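PDB 6ZJK: ribonucleoside-diphosphate reductase subunit beta from Clostridium botulinum, which probably forms, as the iron-carrying R2 subunit, the metal-radical cofactor with which ribonucleotide reductase converts ribonucleoside diphosphates to deoxyribonucleotides. Local coordinates for residues A[264-276]-A[307-320]. Sequence-based numbering, arbitrary orientation.
Sequences LEEEFRQMMRMGV and SNLRLVAIGLKPLY
L319 lies over one face of the R269 guanidinium, its CD2 3.8 Å from R269 NH1, while the edge of the group is given to oxygens: K317 O and P318 O from across the contact, E266 OE2 from its own helix. The grip on K317 is side-on, R269 NE and NH2 both donating to the one carbonyl oxygen. R269 NE stands 2.6 Å from K317 O, tilted 17° from the carbonyl plane, while R269 NH2 sits above that plane. NH2 also makes a weak bond to P318 O, and NH1 forms a salt bridge to the syn lone pair of E266 OE2, so all three nitrogens are engaged, which should restrict rotation of the group. A bend at chi3 (91°) turns the guanidinium toward the loop. L319 CB also lies over one face of the Y320 ring, toward its rim; S307 OG, bonded to K304 O, is at the ring edge in plane, and V276 CG1 approaches obliquely. Y320 OH rests 3.8 Å from R273 CG.

The axes of 264-276 and 307-313 run nearly antiparallel (161°) and come within 11.2 Å, as neighbours in the all-helical R2 fold of the ferritin-like superfamily. Helix 296-313 ends in a Schellman motif with G315 at C-prime, after which the chain turns back along 264-276. L316 then places CD2 3.8 Å from E265 CB, and L319 CD1 reaches 3.5 Å from R269 O. Deeper in, M272 CG meets L311 CD2; bends at chi2 and chi3 carry M272 CE to 3.6 Å from R310 CB. S307 CB packs against both M272 SD and V276 CG2. R310 directs its NE to G205 O, with its side chain about 11 Å from a bound iron.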
# COMPACT_ATOMS: atom_id res chain seq x y z
N LEU A 264 30.94 -6.16 -5.73
CA LEU A 264 29.57 -6.22 -5.22
C LEU A 264 28.67 -7.02 -6.15
O LEU A 264 27.77 -7.74 -5.69
CB LEU A 264 29.01 -4.81 -4.99
CG LEU A 264 27.58 -4.87 -4.43
CD1 LEU A 264 27.67 -5.07 -2.93
CD2 LEU A 264 26.79 -3.62 -4.73
N GLU A 265 28.88 -6.96 -7.47
CA GLU A 265 28.09 -7.82 -8.35
C GLU A 265 28.37 -9.29 -8.08
O GLU A 265 27.45 -10.12 -8.18
CB GLU A 265 28.38 -7.47 -9.82
CG GLU A 265 28.10 -6.01 -10.17
CD GLU A 265 28.00 -5.76 -11.66
OE1 GLU A 265 28.88 -6.25 -12.43
OE2 GLU A 265 27.04 -5.06 -12.07
N GLU A 266 29.60 -9.65 -7.70
CA GLU A 266 29.85 -11.04 -7.34
C GLU A 266 29.15 -11.40 -6.04
O GLU A 266 28.62 -12.51 -5.90
CB GLU A 266 31.36 -11.31 -7.23
CG GLU A 266 31.73 -12.79 -7.12
CD GLU A 266 31.18 -13.62 -8.28
OE1 GLU A 266 31.19 -13.13 -9.44
OE2 GLU A 266 30.74 -14.76 -8.05
N GLU A 267 29.06 -10.46 -5.10
CA GLU A 267 28.30 -10.77 -3.89
C GLU A 267 26.81 -10.99 -4.20
O GLU A 267 26.18 -11.89 -3.64
CB GLU A 267 28.48 -9.63 -2.88
CG GLU A 267 29.90 -9.21 -2.65
CD GLU A 267 30.01 -8.17 -1.55
OE1 GLU A 267 29.16 -8.20 -0.62
OE2 GLU A 267 30.93 -7.32 -1.62
N PHE A 268 26.24 -10.33 -5.20
CA PHE A 268 24.88 -10.64 -5.64
C PHE A 268 24.79 -12.05 -6.21
O PHE A 268 23.80 -12.76 -5.98
CB PHE A 268 24.42 -9.61 -6.67
CG PHE A 268 24.11 -8.25 -6.10
CD1 PHE A 268 24.12 -8.03 -4.72
CD2 PHE A 268 23.75 -7.20 -6.93
CE1 PHE A 268 23.81 -6.79 -4.19
CE2 PHE A 268 23.44 -5.94 -6.41
CZ PHE A 268 23.47 -5.73 -5.04
N ARG A 269 25.77 -12.47 -7.01
CA ARG A 269 25.78 -13.81 -7.59
C ARG A 269 25.80 -14.88 -6.50
O ARG A 269 25.18 -15.94 -6.66
CB ARG A 269 26.94 -13.97 -8.57
CG ARG A 269 26.67 -13.27 -9.91
CD ARG A 269 27.77 -13.42 -10.94
NE ARG A 269 27.62 -14.58 -11.80
CZ ARG A 269 28.25 -15.74 -11.64
NH1 ARG A 269 29.10 -15.91 -10.64
NH2 ARG A 269 28.02 -16.73 -12.48
N GLN A 270 26.50 -14.63 -5.42
CA GLN A 270 26.59 -15.56 -4.34
C GLN A 270 25.34 -15.62 -3.50
O GLN A 270 25.05 -16.64 -2.92
CB GLN A 270 27.76 -15.27 -3.45
CG GLN A 270 29.09 -15.57 -4.08
CD GLN A 270 29.22 -16.98 -4.60
OE1 GLN A 270 29.19 -17.90 -3.84
NE2 GLN A 270 29.42 -17.12 -5.88
N MET A 271 24.58 -14.54 -3.46
CA MET A 271 23.34 -14.46 -2.74
C MET A 271 22.40 -15.35 -3.47
O MET A 271 21.70 -16.07 -2.88
CB MET A 271 22.80 -13.04 -2.72
CG MET A 271 23.54 -12.09 -1.80
SD MET A 271 22.74 -10.53 -1.47
CE MET A 271 21.22 -11.06 -0.78
N MET A 272 22.38 -15.29 -4.76
CA MET A 272 21.55 -16.14 -5.51
C MET A 272 21.94 -17.62 -5.34
O MET A 272 21.10 -18.45 -5.32
CB MET A 272 21.61 -15.71 -6.93
CG MET A 272 20.85 -16.50 -7.90
SD MET A 272 19.08 -16.51 -7.73
CE MET A 272 18.53 -15.09 -8.60
N ARG A 273 23.24 -17.91 -5.27
CA ARG A 273 23.73 -19.26 -5.08
C ARG A 273 23.20 -19.84 -3.78
O ARG A 273 22.71 -20.89 -3.76
CB ARG A 273 25.25 -19.32 -5.11
CG ARG A 273 25.82 -20.73 -5.21
CD ARG A 273 27.31 -20.83 -5.01
NE ARG A 273 27.67 -20.29 -3.72
CZ ARG A 273 27.71 -21.00 -2.61
NH1 ARG A 273 27.46 -22.28 -2.68
NH2 ARG A 273 28.00 -20.45 -1.45
N MET A 274 23.31 -19.09 -2.70
CA MET A 274 22.83 -19.65 -1.48
C MET A 274 21.33 -19.76 -1.48
O MET A 274 20.79 -20.77 -1.18
CB MET A 274 23.19 -18.74 -0.35
CG MET A 274 24.64 -18.64 -0.01
SD MET A 274 25.30 -20.08 0.85
CE MET A 274 27.00 -19.59 1.00
N GLY A 275 20.59 -18.85 -2.05
CA GLY A 275 19.17 -18.96 -2.15
C GLY A 275 18.76 -20.16 -2.91
O GLY A 275 17.85 -20.79 -2.52
N VAL A 276 19.42 -20.44 -4.01
CA VAL A 276 19.18 -21.62 -4.80
C VAL A 276 19.43 -22.88 -3.97
O VAL A 276 18.67 -23.77 -3.99
CB VAL A 276 20.04 -21.66 -6.07
CG1 VAL A 276 19.79 -22.89 -6.86
CG2 VAL A 276 19.77 -20.45 -6.95
N SER A 307 17.26 -19.74 -11.79
CA SER A 307 18.26 -18.76 -11.39
C SER A 307 19.05 -18.25 -12.59
O SER A 307 19.44 -17.08 -12.61
CB SER A 307 19.19 -19.32 -10.32
OG SER A 307 20.12 -20.23 -10.86
N ASN A 308 19.27 -19.09 -13.62
CA ASN A 308 19.96 -18.61 -14.82
C ASN A 308 19.17 -17.49 -15.48
O ASN A 308 19.74 -16.47 -15.88
CB ASN A 308 20.16 -19.75 -15.83
CG ASN A 308 21.08 -20.84 -15.32
OD1 ASN A 308 21.85 -20.65 -14.37
ND2 ASN A 308 20.99 -21.99 -15.94
N LEU A 309 17.85 -17.67 -15.61
CA LEU A 309 17.01 -16.61 -16.18
C LEU A 309 17.07 -15.35 -15.33
O LEU A 309 17.22 -14.24 -15.85
CB LEU A 309 15.55 -17.08 -16.28
CG LEU A 309 15.18 -18.40 -16.97
CD1 LEU A 309 13.65 -18.58 -16.94
CD2 LEU A 309 15.71 -18.50 -18.38
N ARG A 310 16.97 -15.49 -14.00
CA ARG A 310 16.93 -14.33 -13.12
C ARG A 310 18.22 -13.53 -13.18
O ARG A 310 18.19 -12.30 -13.25
CB ARG A 310 16.65 -14.76 -11.68
CG ARG A 310 15.43 -15.63 -11.51
CD ARG A 310 14.16 -14.99 -12.09
NE ARG A 310 12.98 -15.79 -11.78
CZ ARG A 310 12.04 -16.13 -12.66
NH1 ARG A 310 12.14 -15.74 -13.93
NH2 ARG A 310 11.01 -16.87 -12.28
N LEU A 311 19.37 -14.22 -13.20
CA LEU A 311 20.65 -13.52 -13.20
C LEU A 311 20.89 -12.82 -14.53
O LEU A 311 21.33 -11.67 -14.57
CB LEU A 311 21.80 -14.49 -12.88
CG LEU A 311 21.93 -14.92 -11.41
CD1 LEU A 311 23.16 -15.80 -11.20
CD2 LEU A 311 21.99 -13.74 -10.47
N VAL A 312 20.57 -13.50 -15.64
CA VAL A 312 20.67 -12.96 -17.00
C VAL A 312 19.93 -11.63 -17.10
O VAL A 312 20.36 -10.70 -17.80
CB VAL A 312 20.13 -13.99 -18.01
CG1 VAL A 312 19.66 -13.29 -19.28
CG2 VAL A 312 21.19 -15.03 -18.33
N ALA A 313 18.74 -11.64 -16.50
CA ALA A 313 17.81 -10.52 -16.59
C ALA A 313 18.31 -9.27 -15.88
O ALA A 313 17.80 -8.18 -16.15
CB ALA A 313 16.44 -10.91 -16.04
N ILE A 314 19.28 -9.39 -14.98
CA ILE A 314 19.91 -8.22 -14.40
C ILE A 314 21.38 -8.10 -14.84
O ILE A 314 22.18 -7.44 -14.17
CB ILE A 314 19.76 -8.20 -12.87
CG1 ILE A 314 20.24 -9.51 -12.24
CG2 ILE A 314 18.29 -8.03 -12.50
CD1 ILE A 314 20.34 -9.44 -10.75
N GLY A 315 21.74 -8.74 -15.95
CA GLY A 315 23.05 -8.56 -16.55
C GLY A 315 24.18 -9.31 -15.90
O GLY A 315 25.34 -8.96 -16.11
N LEU A 316 23.91 -10.39 -15.19
CA LEU A 316 24.96 -11.13 -14.50
C LEU A 316 25.11 -12.52 -15.11
O LEU A 316 24.17 -13.07 -15.68
CB LEU A 316 24.65 -11.21 -13.00
CG LEU A 316 24.67 -9.87 -12.27
CD1 LEU A 316 24.18 -10.05 -10.85
CD2 LEU A 316 26.09 -9.34 -12.25
N LYS A 317 26.32 -13.07 -14.99
CA LYS A 317 26.53 -14.38 -15.60
C LYS A 317 25.84 -15.47 -14.79
O LYS A 317 25.93 -15.49 -13.56
CB LYS A 317 28.03 -14.72 -15.69
CG LYS A 317 28.94 -13.63 -16.20
CD LYS A 317 29.23 -13.83 -17.68
CE LYS A 317 30.63 -13.32 -18.06
NZ LYS A 317 31.13 -12.24 -17.19
N PRO A 318 25.27 -16.45 -15.50
CA PRO A 318 24.58 -17.55 -14.83
C PRO A 318 25.54 -18.38 -13.98
O PRO A 318 26.75 -18.40 -14.21
CB PRO A 318 24.02 -18.39 -15.99
CG PRO A 318 24.07 -17.53 -17.18
CD PRO A 318 25.20 -16.56 -16.97
N LEU A 319 24.98 -19.04 -12.96
CA LEU A 319 25.73 -19.97 -12.11
C LEU A 319 25.75 -21.39 -12.66
O LEU A 319 26.71 -22.12 -12.42
CB LEU A 319 25.14 -19.98 -10.70
CG LEU A 319 25.33 -18.72 -9.85
CD1 LEU A 319 24.37 -18.73 -8.68
CD2 LEU A 319 26.77 -18.63 -9.37
N TYR A 320 24.71 -21.81 -13.38
CA TYR A 320 24.59 -23.20 -13.84
C TYR A 320 24.38 -23.26 -15.35
O TYR A 320 23.36 -23.74 -15.83
CB TYR A 320 23.44 -23.88 -13.09
CG TYR A 320 23.46 -23.58 -11.61
CD1 TYR A 320 24.34 -24.24 -10.76
CD2 TYR A 320 22.60 -22.62 -11.07
CE1 TYR A 320 24.37 -23.95 -9.40
CE2 TYR A 320 22.63 -22.32 -9.71
CZ TYR A 320 23.52 -22.99 -8.88
OH TYR A 320 23.56 -22.72 -7.53